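Local coordinates for Alpha/beta hydrolase (Novosphingobium aromaticivorans, PDB 3BWX), which probably acts as a hydrolase of the alpha/beta-hydrolase fold and binds calcium, at residues P229-R234 and G254-T259. The protein carries 1 engineered substitution. Sequence-based numbering, arbitrary orientation.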
# COMPACT_ATOMS: atom_id res chain seq x y z
N PRO A 229 4.68 -9.14 16.14
CA PRO A 229 5.95 -9.02 15.37
C PRO A 229 5.84 -8.00 14.26
O PRO A 229 4.89 -8.04 13.44
CB PRO A 229 6.17 -10.42 14.82
CG PRO A 229 5.40 -11.31 15.77
CD PRO A 229 4.23 -10.53 16.25
N LEU A 230 6.79 -7.07 14.21
CA LEU A 230 6.69 -5.90 13.35
C LEU A 230 8.02 -5.52 12.77
O LEU A 230 9.03 -5.40 13.47
CB LEU A 230 6.09 -4.70 14.13
CG LEU A 230 5.81 -3.43 13.33
CD1 LEU A 230 4.81 -3.54 12.15
CD2 LEU A 230 5.33 -2.33 14.34
N LEU A 231 7.95 -5.26 11.47
CA LEU A 231 8.98 -4.59 10.70
C LEU A 231 8.46 -3.26 10.21
O LEU A 231 7.34 -3.18 9.68
CB LEU A 231 9.33 -5.44 9.47
CG LEU A 231 10.20 -4.79 8.34
CD1 LEU A 231 11.62 -4.43 8.83
CD2 LEU A 231 10.26 -5.71 7.08
N VAL A 232 9.32 -2.24 10.35
CA VAL A 232 9.10 -0.92 9.80
C VAL A 232 10.18 -0.66 8.75
O VAL A 232 11.37 -0.71 9.07
CB VAL A 232 9.12 0.17 10.86
CG1 VAL A 232 8.82 1.53 10.22
CG2 VAL A 232 8.12 -0.10 11.94
N LEU A 233 9.80 -0.43 7.51
CA LEU A 233 10.69 0.00 6.46
C LEU A 233 10.58 1.52 6.30
O LEU A 233 9.50 2.10 6.32
CB LEU A 233 10.36 -0.72 5.11
CG LEU A 233 10.56 -2.25 5.07
CD1 LEU A 233 9.85 -2.92 3.91
CD2 LEU A 233 12.05 -2.61 5.08
N ARG A 234 11.69 2.19 6.09
CA ARG A 234 11.70 3.62 5.89
C ARG A 234 12.64 3.95 4.73
O ARG A 234 13.78 3.46 4.70
CB ARG A 234 12.21 4.36 7.16
CG ARG A 234 12.20 5.84 6.98
CD ARG A 234 12.76 6.62 8.13
NE ARG A 234 12.73 7.99 7.66
CZ ARG A 234 13.74 8.70 7.16
NH1 ARG A 234 15.01 8.27 7.22
NH2 ARG A 234 13.51 9.89 6.66
N GLY A 254 10.79 -5.75 20.10
CA GLY A 254 10.52 -6.57 18.93
C GLY A 254 10.38 -5.86 17.61
O GLY A 254 10.29 -6.51 16.58
N VAL A 255 10.32 -4.53 17.59
CA VAL A 255 10.13 -3.83 16.35
C VAL A 255 11.49 -3.69 15.67
O VAL A 255 12.44 -3.20 16.28
CB VAL A 255 9.47 -2.45 16.54
CG1 VAL A 255 9.30 -1.71 15.20
CG2 VAL A 255 8.16 -2.58 17.26
N GLU A 256 11.59 -4.19 14.45
CA GLU A 256 12.80 -4.00 13.66
C GLU A 256 12.59 -2.86 12.67
O GLU A 256 11.52 -2.83 12.01
CB GLU A 256 13.18 -5.29 12.92
CG GLU A 256 14.38 -5.11 12.01
CD GLU A 256 15.05 -6.43 11.64
OE1 GLU A 256 15.76 -6.99 12.50
OE2 GLU A 256 14.90 -6.90 10.50
N LEU A 257 13.56 -1.93 12.59
CA LEU A 257 13.55 -0.85 11.60
C LEU A 257 14.63 -1.12 10.58
O LEU A 257 15.82 -1.37 10.96
CB LEU A 257 13.86 0.49 12.29
CG LEU A 257 14.00 1.72 11.41
CD1 LEU A 257 12.76 2.06 10.56
CD2 LEU A 257 14.42 2.92 12.32
N VAL A 258 14.27 -1.02 9.30
CA VAL A 258 15.22 -1.06 8.17
C VAL A 258 15.09 0.20 7.36
O VAL A 258 14.00 0.54 6.90
CB VAL A 258 15.01 -2.33 7.33
CG1 VAL A 258 15.88 -2.28 6.05
CG2 VAL A 258 15.23 -3.60 8.19
N THR A 259 16.19 0.92 7.19
CA THR A 259 16.19 2.11 6.36
C THR A 259 16.85 1.78 5.03
O THR A 259 17.95 1.24 5.00
CB THR A 259 16.93 3.25 7.05
OG1 THR A 259 16.25 3.59 8.28
CG2 THR A 259 17.03 4.48 6.10
O HOH W 1 16.02 6.24 9.09
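Val232 touches both Val255 and Leu257 on one face of a parallel strand pair, each with a different methyl. Its CG2 meets Val255 CG1 at 3.8 Å, and its CG1 meets Leu257 CD1 at 4.0 Å. With CG1 anti to the backbone N (chi1 -177°), the two methyls fork toward separate neighbours, and both pairs of side chains cross at a slant. Leu257 CD1 also comes within 3.4 Å of Val232 O. On the same face, Leu230 lies alongside Val255, both pointing the same way.

Four hydrogen bonds hold the strands in register. Glu256 N donates to Leu230 O and Val232 N to Glu256 O; Val258 N then bonds Val232 O, and Arg234 N bonds Val258 O. The Val232 N to Glu256 O bond is 2.8 Å long and nearly straight, 171° at the hydrogen. CA-H...O contacts run beside them. The pair belongs to a beta-alpha-beta unit, in which helix 243-250 links strands 230-235 and 255-260 at one edge of the main sheet of the alpha/beta-hydrolase fold, where 255-260 is the outermost strand. That helix packs on the Val232 and Leu257 face.

On the other face, Leu233 and Val258 run side by side, with Leu233 CD2 3.7 Å from Val258 CB. Leu231 reaches Val258 at a slant, CD1 to CG2 at 3.8 Å. Helix 272-282 packs against Leu231 and Val258, and its Arg280 forms a salt bridge with Glu256.

On the Val232 face, Arg234 CB lies against Leu257 CD1, and the chain runs on extended from CG to NE. One water bridges its end to Thr259: it accepts from Arg234 NH1 at 2.9 Å and lies 2.8 Å from Thr259 OG1. Arg234 NE donates to Leu241 O, and NH1 makes a weak further bond to Glu236 O.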